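Local structure of cytochrome c, 1 heme-binding site (Geobacter sulfurreducens, 4RLR) at residues A[46-51]-A[55-60]; A[10-15]-A[96-101]; A[30-33]-A[38-41]. The protein is a low-potential monoheme cytochrome essential for accepting electrons from an electrode, and probably transfers electrons through its heme. One frame throughout, in Å; residues are numbered along the deposited sequence.

Contact 1 (A[46-51]-A[55-60]). With HEM (protoporphyrin IX containing Fe), chain B.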
loop_
_atom_site.group_PDB
_atom_site.type_symbol
_atom_site.label_atom_id
_atom_site.label_comp_id
_atom_site.label_asym_id
_atom_site.label_seq_id
_atom_site.Cartn_x
_atom_site.Cartn_y
_atom_site.Cartn_z
ATOM N N MET A 46 -1.236 -10.725 -1.614
ATOM C CA MET A 46 0.200 -10.937 -1.790
ATOM C C MET A 46 1.009 -10.235 -0.687
ATOM O O MET A 46 0.543 -9.263 -0.064
ATOM C CB MET A 46 0.669 -10.471 -3.166
ATOM C CG MET A 46 0.607 -8.969 -3.425
ATOM S SD MET A 46 -1.011 -8.217 -3.421
ATOM C CE MET A 46 -1.830 -9.000 -4.813
ATOM N N ARG A 47 2.196 -10.784 -0.437
ATOM C CA ARG A 47 3.084 -10.342 0.636
ATOM C C ARG A 47 3.443 -8.878 0.544
ATOM O O ARG A 47 3.913 -8.418 -0.486
ATOM C CB ARG A 47 4.384 -11.174 0.616
ATOM C CG ARG A 47 5.341 -10.832 1.734
ATOM C CD ARG A 47 6.520 -11.804 1.763
ATOM N NE ARG A 47 7.217 -11.654 3.023
ATOM C CZ ARG A 47 8.411 -12.155 3.313
ATOM N NH1 ARG A 47 9.101 -12.847 2.402
ATOM N NH2 ARG A 47 8.906 -11.959 4.525
ATOM N N MET A 48 3.219 -8.147 1.634
ATOM C CA MET A 48 3.643 -6.753 1.735
ATOM C C MET A 48 4.234 -6.454 3.125
ATOM O O MET A 48 4.336 -5.315 3.527
ATOM C CB MET A 48 2.445 -5.831 1.504
ATOM C CG MET A 48 1.939 -5.820 0.122
ATOM S SD MET A 48 0.604 -4.643 -0.065
ATOM C CE MET A 48 -0.102 -5.282 -1.555
ATOM N N ASP A 49 4.603 -7.491 3.856
ATOM C CA ASP A 49 4.946 -7.335 5.284
ATOM C C ASP A 49 6.433 -7.090 5.575
ATOM O O ASP A 49 6.890 -7.266 6.696
ATOM C CB ASP A 49 4.429 -8.526 6.105
ATOM C CG ASP A 49 5.115 -9.829 5.761
ATOM O OD1 ASP A 49 5.986 -9.856 4.879
ATOM O OD2 ASP A 49 4.807 -10.833 6.395
ATOM N N THR A 50 7.179 -6.709 4.552
ATOM C CA THR A 50 8.531 -6.213 4.711
ATOM C C THR A 50 8.622 -4.903 3.949
ATOM O O THR A 50 7.766 -4.618 3.106
ATOM C CB THR A 50 9.623 -7.191 4.154
ATOM O OG1 THR A 50 9.737 -7.057 2.725
ATOM C CG2 THR A 50 9.339 -8.676 4.569
ATOM N N TYR A 51 9.622 -4.089 4.263
ATOM C CA TYR A 51 9.800 -2.809 3.576
ATOM C C TYR A 51 9.993 -2.995 2.060
ATOM O O TYR A 51 9.306 -2.361 1.271
ATOM C CB TYR A 51 10.987 -2.085 4.189
ATOM C CG TYR A 51 11.442 -0.847 3.469
ATOM C CD1 TYR A 51 10.787 0.363 3.651
ATOM C CD2 TYR A 51 12.542 -0.873 2.623
ATOM C CE1 TYR A 51 11.212 1.504 3.008
ATOM C CE2 TYR A 51 12.976 0.300 1.964
ATOM C CZ TYR A 51 12.298 1.476 2.184
ATOM O OH TYR A 51 12.698 2.644 1.546
ATOM N N ILE A 55 7.290 -1.300 -0.740
ATOM C CA ILE A 55 7.675 -0.257 -1.708
ATOM C C ILE A 55 7.547 -0.674 -3.193
ATOM O O ILE A 55 7.506 0.196 -4.081
ATOM C CB ILE A 55 9.059 0.309 -1.405
ATOM C CG1 ILE A 55 10.168 -0.684 -1.764
ATOM C CG2 ILE A 55 9.133 0.753 0.076
ATOM C CD1 ILE A 55 11.526 -0.050 -1.846
ATOM N N PHE A 56 7.443 -1.990 -3.438
ATOM C CA PHE A 56 7.093 -2.558 -4.747
ATOM C C PHE A 56 5.857 -1.856 -5.348
ATOM O O PHE A 56 5.744 -1.665 -6.586
ATOM C CB PHE A 56 6.851 -4.074 -4.578
ATOM C CG PHE A 56 6.570 -4.840 -5.860
ATOM C CD1 PHE A 56 5.274 -4.888 -6.397
ATOM C CD2 PHE A 56 7.568 -5.559 -6.491
ATOM C CE1 PHE A 56 5.008 -5.597 -7.538
ATOM C CE2 PHE A 56 7.297 -6.276 -7.647
ATOM C CZ PHE A 56 6.017 -6.289 -8.163
ATOM N N TYR A 57 4.962 -1.453 -4.450
ATOM C CA TYR A 57 3.654 -0.901 -4.787
ATOM C C TYR A 57 3.615 0.625 -4.724
ATOM O O TYR A 57 2.553 1.227 -4.755
ATOM C CB TYR A 57 2.625 -1.505 -3.833
ATOM C CG TYR A 57 2.598 -3.002 -3.997
ATOM C CD1 TYR A 57 1.841 -3.586 -5.010
ATOM C CD2 TYR A 57 3.375 -3.843 -3.170
ATOM C CE1 TYR A 57 1.825 -4.964 -5.186
ATOM C CE2 TYR A 57 3.364 -5.219 -3.342
ATOM C CZ TYR A 57 2.605 -5.770 -4.358
ATOM O OH TYR A 57 2.596 -7.114 -4.546
ATOM N N THR A 58 4.774 1.255 -4.664
ATOM C CA THR A 58 4.814 2.700 -4.600
ATOM C C THR A 58 5.407 3.274 -5.885
ATOM O O THR A 58 4.646 3.652 -6.741
ATOM C CB THR A 58 5.485 3.213 -3.325
ATOM O OG1 THR A 58 6.849 2.807 -3.298
ATOM C CG2 THR A 58 4.740 2.685 -2.087
ATOM N N ALA A 59 6.725 3.359 -6.017
ATOM C CA ALA A 59 7.328 3.896 -7.245
ATOM C C ALA A 59 7.496 2.874 -8.378
ATOM O O ALA A 59 7.339 3.206 -9.568
ATOM C CB ALA A 59 8.675 4.506 -6.927
ATOM N N TRP A 60 7.859 1.635 -8.020
ATOM C CA TRP A 60 8.245 0.652 -9.025
ATOM C C TRP A 60 8.413 -0.705 -8.357
ATOM O O TRP A 60 8.947 -0.781 -7.256
ATOM C CB TRP A 60 9.569 1.075 -9.682
ATOM C CG TRP A 60 10.056 0.099 -10.702
ATOM C CD1 TRP A 60 9.728 0.057 -12.019
ATOM C CD2 TRP A 60 10.976 -0.972 -10.478
ATOM N NE1 TRP A 60 10.363 -0.997 -12.629
ATOM C CE2 TRP A 60 11.150 -1.633 -11.705
ATOM C CE3 TRP A 60 11.665 -1.444 -9.348
ATOM C CZ2 TRP A 60 11.959 -2.760 -11.832
ATOM C CZ3 TRP A 60 12.481 -2.543 -9.483
ATOM C CH2 TRP A 60 12.617 -3.188 -10.713
HETATM C CHA HEM B . -4.771 -6.095 -2.694
HETATM C CHB HEM B . -2.798 -2.867 0.312
HETATM C CHC HEM B . -5.456 -4.824 3.825
HETATM C CHD HEM B . -6.946 -8.384 0.995
HETATM C C1A HEM B . -4.089 -5.008 -2.182
HETATM C C2A HEM B . -3.348 -4.074 -2.984
HETATM C C3A HEM B . -2.798 -3.177 -2.164
HETATM C C4A HEM B . -3.178 -3.517 -0.821
HETATM C CMA HEM B . -1.895 -1.996 -2.542
HETATM C CAA HEM B . -3.250 -4.144 -4.516
HETATM C CBA HEM B . -2.066 -4.967 -5.021
HETATM C CGA HEM B . -2.019 -4.802 -6.532
HETATM O O1A HEM B . -1.499 -3.791 -7.048
HETATM O O2A HEM B . -2.520 -5.692 -7.231
HETATM C C1B HEM B . -3.351 -3.136 1.540
HETATM C C2B HEM B . -3.115 -2.370 2.720
HETATM C C3B HEM B . -3.853 -2.896 3.697
HETATM C C4B HEM B . -4.580 -4.010 3.140
HETATM C CMB HEM B . -2.132 -1.202 2.727
HETATM C CAB HEM B . -3.981 -2.430 5.151
HETATM C CBB HEM B . -4.215 -1.109 5.355
HETATM C C1C HEM B . -6.044 -5.968 3.367
HETATM C C2C HEM B . -6.853 -6.836 4.186
HETATM C C3C HEM B . -7.264 -7.854 3.410
HETATM C C4C HEM B . -6.748 -7.600 2.081
HETATM C CMC HEM B . -7.085 -6.606 5.697
HETATM C CAC HEM B . -8.179 -9.066 3.750
HETATM C CBC HEM B . -9.191 -8.955 4.639
HETATM C C1D HEM B . -6.455 -8.113 -0.251
HETATM C C2D HEM B . -6.637 -8.991 -1.374
HETATM C C3D HEM B . -5.954 -8.284 -2.538
HETATM C C4D HEM B . -5.440 -7.050 -1.984
HETATM C CMD HEM B . -7.358 -10.362 -1.353
HETATM C CAD HEM B . -5.836 -8.773 -3.986
HETATM C CBD HEM B . -7.155 -8.582 -4.726
HETATM C CGD HEM B . -7.336 -7.106 -4.969
HETATM O O1D HEM B . -6.574 -6.471 -5.734
HETATM O O2D HEM B . -8.271 -6.550 -4.377
HETATM N NA HEM B . -3.994 -4.631 -0.864
HETATM N NB HEM B . -4.263 -4.118 1.818
HETATM N NC HEM B . -6.025 -6.451 2.074
HETATM N ND HEM B . -5.753 -6.982 -0.638
HETATM FE FE HEM B . -4.947 -5.516 0.662
HETATM O O HOH W 1 4.230 -8.753 -3.136
#
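The Tyr-57 ring has Met-48 over one face and Phe-56 CD1, from its own segment, over the other. Met-48 CE sits almost above the ring centre, 3.9 Å from the centroid of Tyr-57 and 10° off the ring normal. Water 1 lies at the ring edge, in plane. It bridges Tyr-57 OH and Arg-47 O, at 2.7 Å from each, and donates to the carbonyl. The sulfurs of Met-46 and Met-48 both make Met-aromatic contacts with this ring. Met-48 SD is over the face, while Met-46 SD stands obliquely, 5.3 Å from the Tyr-57 centroid. The Met-48 chain is extended at both chi2 (-177°) and chi3 (-161°); the first places SD and the second carries the methyl between the ring and the heme. Met-48 CE is 3.5 Å from HEM C3A.

The site is the proximal side of a c-type heme pocket. Met-46 O takes a hydrogen bond from ND1 of His-21, the axial ligand, an arrangement familiar in cytochromes c that would help fix the imidazole. A leucine in place of Tyr-57 would probably leave water 1 without its phenol partner and the Met-48 methyl without an aromatic face to rest on.

A second ring contact lies at helix 51-55. Ile-55 CG2 covers one face of Tyr-51, offset toward the rim, with Tyr-51 CE1 3.7 Å away. Ile-55 N donates a backbone hydrogen bond to Tyr-51 O, 3.0 Å long. Tyr-51 OH is hydrogen-bonded to Val-127 O.

Contact 2 (A[10-15]-A[96-101])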
loop_
_atom_site.group_PDB
_atom_site.type_symbol
_atom_site.label_atom_id
_atom_site.label_comp_id
_atom_site.label_asym_id
_atom_site.label_seq_id
_atom_site.Cartn_x
_atom_site.Cartn_y
_atom_site.Cartn_z
ATOM N N LYS A 10 5.133 0.388 9.700
ATOM C CA LYS A 10 5.100 -1.030 10.047
ATOM C C LYS A 10 4.147 -1.348 11.232
ATOM O O LYS A 10 3.397 -2.312 11.177
ATOM C CB LYS A 10 6.518 -1.537 10.296
ATOM C CG LYS A 10 6.624 -2.871 10.953
ATOM C CD LYS A 10 8.094 -3.253 11.112
ATOM C CE LYS A 10 8.262 -4.596 11.821
ATOM N NZ LYS A 10 7.385 -5.669 11.220
ATOM N N PRO A 11 4.168 -0.523 12.291
ATOM C CA PRO A 11 3.191 -0.729 13.361
ATOM C C PRO A 11 1.732 -0.771 12.845
ATOM O O PRO A 11 1.002 -1.675 13.235
ATOM C CB PRO A 11 3.418 0.483 14.267
ATOM C CG PRO A 11 4.817 0.860 14.043
ATOM C CD PRO A 11 5.039 0.626 12.570
ATOM N N ILE A 12 1.349 0.152 11.952
ATOM C CA ILE A 12 0.007 0.151 11.373
ATOM C C ILE A 12 -0.194 -1.089 10.509
ATOM O O ILE A 12 -1.166 -1.817 10.671
ATOM C CB ILE A 12 -0.266 1.424 10.500
ATOM C CG1 ILE A 12 -0.194 2.684 11.368
ATOM C CG2 ILE A 12 -1.619 1.341 9.839
ATOM C CD1 ILE A 12 -0.127 3.955 10.591
ATOM N N PHE A 13 0.738 -1.317 9.587
ATOM C CA PHE A 13 0.619 -2.425 8.665
ATOM C C PHE A 13 0.478 -3.748 9.400
ATOM O O PHE A 13 -0.351 -4.570 9.023
ATOM C CB PHE A 13 1.816 -2.482 7.709
ATOM C CG PHE A 13 1.630 -3.470 6.613
ATOM C CD1 PHE A 13 1.969 -4.802 6.805
ATOM C CD2 PHE A 13 1.060 -3.085 5.418
ATOM C CE1 PHE A 13 1.766 -5.741 5.807
ATOM C CE2 PHE A 13 0.845 -4.016 4.405
ATOM C CZ PHE A 13 1.195 -5.360 4.617
ATOM N N ASP A 14 1.296 -3.970 10.430
ATOM C CA ASP A 14 1.233 -5.229 11.190
ATOM C C ASP A 14 -0.138 -5.526 11.782
ATOM O O ASP A 14 -0.521 -6.680 11.889
ATOM C CB ASP A 14 2.303 -5.268 12.289
ATOM C CG ASP A 14 3.712 -5.488 11.714
ATOM O OD1 ASP A 14 3.796 -5.828 10.517
ATOM O OD2 ASP A 14 4.719 -5.353 12.442
ATOM N N VAL A 15 -0.862 -4.490 12.183
ATOM C CA VAL A 15 -2.206 -4.641 12.701
ATOM C C VAL A 15 -3.219 -4.760 11.566
ATOM O O VAL A 15 -3.983 -5.714 11.510
ATOM C CB VAL A 15 -2.640 -3.432 13.599
ATOM C CG1 VAL A 15 -4.121 -3.521 13.958
ATOM C CG2 VAL A 15 -1.849 -3.379 14.855
ATOM N N GLN A 96 -8.867 8.328 8.372
ATOM C CA GLN A 96 -8.186 9.560 8.022
ATOM C C GLN A 96 -6.822 9.724 8.709
ATOM O O GLN A 96 -5.858 10.161 8.074
ATOM C CB GLN A 96 -9.108 10.752 8.313
ATOM C CG GLN A 96 -10.200 10.926 7.260
ATOM C CD GLN A 96 -9.646 11.284 5.896
ATOM O OE1 GLN A 96 -8.899 12.240 5.762
ATOM N NE2 GLN A 96 -9.967 10.486 4.891
ATOM N N ARG A 97 -6.722 9.393 9.990
ATOM C CA ARG A 97 -5.443 9.561 10.686
ATOM C C ARG A 97 -4.397 8.651 10.056
ATOM O O ARG A 97 -3.294 9.079 9.726
ATOM C CB ARG A 97 -5.554 9.240 12.183
ATOM C CG ARG A 97 -6.329 10.251 12.999
ATOM C CD ARG A 97 -6.031 10.104 14.479
ATOM N NE ARG A 97 -6.470 8.813 14.990
ATOM C CZ ARG A 97 -7.670 8.558 15.513
ATOM N NH1 ARG A 97 -8.596 9.518 15.619
ATOM N NH2 ARG A 97 -7.945 7.332 15.948
ATOM N N ASN A 98 -4.766 7.397 9.838
ATOM C CA ASN A 98 -3.809 6.450 9.275
ATOM C C ASN A 98 -3.483 6.725 7.813
ATOM O O ASN A 98 -2.337 6.528 7.375
ATOM C CB ASN A 98 -4.280 5.007 9.506
ATOM C CG ASN A 98 -4.087 4.576 10.964
ATOM O OD1 ASN A 98 -3.166 5.043 11.641
ATOM N ND2 ASN A 98 -4.963 3.704 11.451
ATOM N N LEU A 99 -4.472 7.199 7.060
ATOM C CA LEU A 99 -4.220 7.580 5.693
ATOM C C LEU A 99 -3.215 8.705 5.664
ATOM O O LEU A 99 -2.425 8.804 4.726
ATOM C CB LEU A 99 -5.502 8.018 4.997
ATOM C CG LEU A 99 -5.318 8.549 3.571
ATOM C CD1 LEU A 99 -4.601 7.522 2.659
ATOM C CD2 LEU A 99 -6.661 8.953 2.988
ATOM N N ALA A 100 -3.250 9.557 6.685
ATOM C CA ALA A 100 -2.395 10.722 6.694
ATOM C C ALA A 100 -0.941 10.298 6.925
ATOM O O ALA A 100 -0.039 10.915 6.386
ATOM C CB ALA A 100 -2.868 11.739 7.745
ATOM N N VAL A 101 -0.742 9.221 7.688
ATOM C CA VAL A 101 0.584 8.665 7.940
ATOM C C VAL A 101 1.153 8.055 6.655
ATOM O O VAL A 101 2.334 8.253 6.338
ATOM C CB VAL A 101 0.537 7.613 9.079
ATOM C CG1 VAL A 101 1.903 7.014 9.364
ATOM C CG2 VAL A 101 -0.048 8.222 10.380
#
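Ile-12 reaches across to Asn-98 and Val-101 with the end of its side chain. The close part of the contact gathers round one methyl. Ile-12 CD1 lies 3.4 Å from Asn-98 OD1 and 3.9 Å from Val-101 CG1. Ile-12 CG1 follows behind, 3.8 Å from Asn-98 OD1. The Ile-12 and Asn-98 side chains overlap side by side, each heading for the other's helix, whereas Ile-12 meets Val-101 at a slant. CD1 gets its reach from an extended branch (chi2 167°). Across the contact, the amide oxygen of Asn-98 meets Ile-12 carbons. Its amide nitrogen is bonded to Leu-88 O, which would help hold the group in this rotation.

Beyond this spot the contact is slight. It buries just 126 Å², and the CA atoms of the two segments come no nearer than 7.7 Å, between Ile-12 and Asn-98. Val-15 and Arg-97 are exposed and do not touch across it. On the side of the 10-15 helix turned away from 96-101, Lys-10 NZ makes a salt bridge 2.9 Å long with Asp-14 OD2, one turn on, which receives it on its syn lone pair.

The pairing recalls that of the N- and C-terminal helices in class I cytochromes c, with helix 92-106 in the second role although helix 119-123 follows it. Helix 92-106 also touches helix 5-16 through Val-101 on Asp-8 and Ile-9, and through Asn-98 on Arg-16. On another side of helix 5-16, Phe-13 packs on Ala-18 and His-21 of helix 18-21.

Contact 3 (A[30-33]-A[38-41]); sequences HAFK and KWLA. With ZN (zinc ion), chain D.
Two short helices, 29-34 and 36-40, follow each other closely in the chain and form part of the wall of the heme pocket. Phe-32 of the first meets Trp-39 and Leu-40 of the second. Both partners come to the edge of the Phe-32 ring, near its plane. Trp-39 CB is 3.8 Å from Phe-32 CD1, and Leu-40 CD2 is 3.8 Å from Phe-32 CZ. The Phe-32 ring gets there because CG is anti to the backbone N (chi1 176°), which turns it to the second helix. Phe-32 and Trp-39 lie alongside, pointing contrary ways, and Leu-40 stands nearly perpendicular to the Phe-32 side chain.

The Trp-39 ring also leans on the first helix, with its CD1 3.9 Å from Phe-32 CA. Its indole nitrogen is buried without a hydrogen-bond partner. The closest acceptor across the contact, Ala-31 O, is 3.8 Å from Trp-39 NE1, too far for a bond. Lys-38 CE lies over one face of the indole. Ala-26 and Pro-27, from the loop before helix 29-34, pack on Trp-39 as well.

His-30 takes no part in this packing and binds a zinc ion. Its NE2 is 2.0 Å from the zinc, and water 2 is 2.1 Å from the same zinc. One more ligand comes from outside the two segments. Phe-32 and Leu-40 both touch the heme, consistent with the apolar lining of a c-type heme pocket.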
loop_
_atom_site.group_PDB
_atom_site.type_symbol
_atom_site.label_atom_id
_atom_site.label_comp_id
_atom_site.label_asym_id
_atom_site.label_seq_id
_atom_site.Cartn_x
_atom_site.Cartn_y
_atom_site.Cartn_z
ATOM N N HIS A 30 3.477 -11.609 -8.724
ATOM C CA HIS A 30 3.189 -12.440 -9.887
ATOM C C HIS A 30 2.847 -13.842 -9.446
ATOM O O HIS A 30 2.091 -14.526 -10.129
ATOM C CB HIS A 30 4.309 -12.382 -10.918
ATOM C CG HIS A 30 4.154 -11.249 -11.887
ATOM N ND1 HIS A 30 3.356 -11.338 -13.007
ATOM C CD2 HIS A 30 4.638 -9.985 -11.876
ATOM C CE1 HIS A 30 3.378 -10.196 -13.659
ATOM N NE2 HIS A 30 4.148 -9.358 -12.994
ATOM N N ALA A 31 3.335 -14.233 -8.269
ATOM C CA ALA A 31 2.907 -15.485 -7.647
ATOM C C ALA A 31 1.408 -15.471 -7.399
ATOM O O ALA A 31 0.732 -16.449 -7.676
ATOM C CB ALA A 31 3.657 -15.732 -6.348
ATOM N N PHE A 32 0.888 -14.355 -6.893
ATOM C CA PHE A 32 -0.563 -14.176 -6.741
ATOM C C PHE A 32 -1.276 -14.211 -8.115
ATOM O O PHE A 32 -2.183 -15.013 -8.330
ATOM C CB PHE A 32 -0.872 -12.857 -5.984
ATOM C CG PHE A 32 -2.356 -12.551 -5.879
ATOM C CD1 PHE A 32 -3.149 -13.206 -4.955
ATOM C CD2 PHE A 32 -2.952 -11.621 -6.721
ATOM C CE1 PHE A 32 -4.511 -12.952 -4.874
ATOM C CE2 PHE A 32 -4.327 -11.360 -6.642
ATOM C CZ PHE A 32 -5.097 -12.028 -5.709
ATOM N N LYS A 33 -0.854 -13.363 -9.044
ATOM C CA LYS A 33 -1.564 -13.206 -10.331
ATOM C C LYS A 33 -1.684 -14.506 -11.128
ATOM O O LYS A 33 -2.690 -14.726 -11.824
ATOM C CB LYS A 33 -0.907 -12.129 -11.190
ATOM N N LYS A 38 -5.985 -19.923 -5.567
ATOM C CA LYS A 38 -5.349 -20.529 -4.402
ATOM C C LYS A 38 -5.360 -19.552 -3.237
ATOM O O LYS A 38 -5.802 -19.883 -2.147
ATOM C CB LYS A 38 -3.914 -20.917 -4.751
ATOM C CG LYS A 38 -3.052 -21.423 -3.604
ATOM C CD LYS A 38 -1.810 -22.101 -4.186
ATOM C CE LYS A 38 -0.529 -21.630 -3.542
ATOM N NZ LYS A 38 -0.303 -22.183 -2.170
ATOM N N TRP A 39 -4.907 -18.328 -3.485
ATOM C CA TRP A 39 -4.825 -17.334 -2.432
ATOM C C TRP A 39 -6.184 -16.731 -2.046
ATOM O O TRP A 39 -6.493 -16.574 -0.855
ATOM C CB TRP A 39 -3.822 -16.242 -2.852
ATOM C CG TRP A 39 -2.514 -16.883 -3.262
ATOM C CD1 TRP A 39 -2.046 -17.084 -4.532
ATOM C CD2 TRP A 39 -1.560 -17.466 -2.389
ATOM N NE1 TRP A 39 -0.848 -17.751 -4.494
ATOM C CE2 TRP A 39 -0.515 -17.973 -3.185
ATOM C CE3 TRP A 39 -1.471 -17.583 -1.001
ATOM C CZ2 TRP A 39 0.599 -18.592 -2.637
ATOM C CZ3 TRP A 39 -0.364 -18.194 -0.465
ATOM C CH2 TRP A 39 0.659 -18.693 -1.286
ATOM N N LEU A 40 -6.988 -16.388 -3.045
ATOM C CA LEU A 40 -8.304 -15.775 -2.786
ATOM C C LEU A 40 -9.216 -16.635 -1.926
ATOM O O LEU A 40 -10.034 -16.118 -1.156
ATOM C CB LEU A 40 -9.016 -15.448 -4.106
ATOM C CG LEU A 40 -8.475 -14.248 -4.864
ATOM C CD1 LEU A 40 -9.326 -13.994 -6.106
ATOM C CD2 LEU A 40 -8.391 -12.997 -3.996
ATOM N N ALA A 41 -9.078 -17.946 -2.059
ATOM C CA ALA A 41 -9.915 -18.883 -1.317
ATOM C C ALA A 41 -9.625 -18.838 0.181
ATOM O O ALA A 41 -10.448 -19.270 0.982
ATOM C CB ALA A 41 -9.718 -20.245 -1.836
HETATM ZN ZN ZN D . 4.265 -7.425 -13.482
HETATM O O HOH W 2 5.943 -6.771 -12.479
#

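How the contacts relate
Contact 2 joins helix 5-16 to helix 92-106 and so closes a long loop of chain. Contacts 3 and 1 follow one another inside that loop, contact 3 first. Contact 1 lies between the others. Its centre is about 15 Å from that of contact 2 and about 16 Å from that of contact 3. It touches both: Phe-13 CZ of contact 2 lies 3.3 Å from Met-48 O, and Phe-32 CD2 of contact 3 lies 3.4 Å from Met-46 CE. Contacts 2 and 3 do not meet, and their centres are about 25 Å apart, on opposite sides of the chain's centre. Residues of contacts 1 and 3 line the heme pocket, whereas contact 2 joins helices beside it.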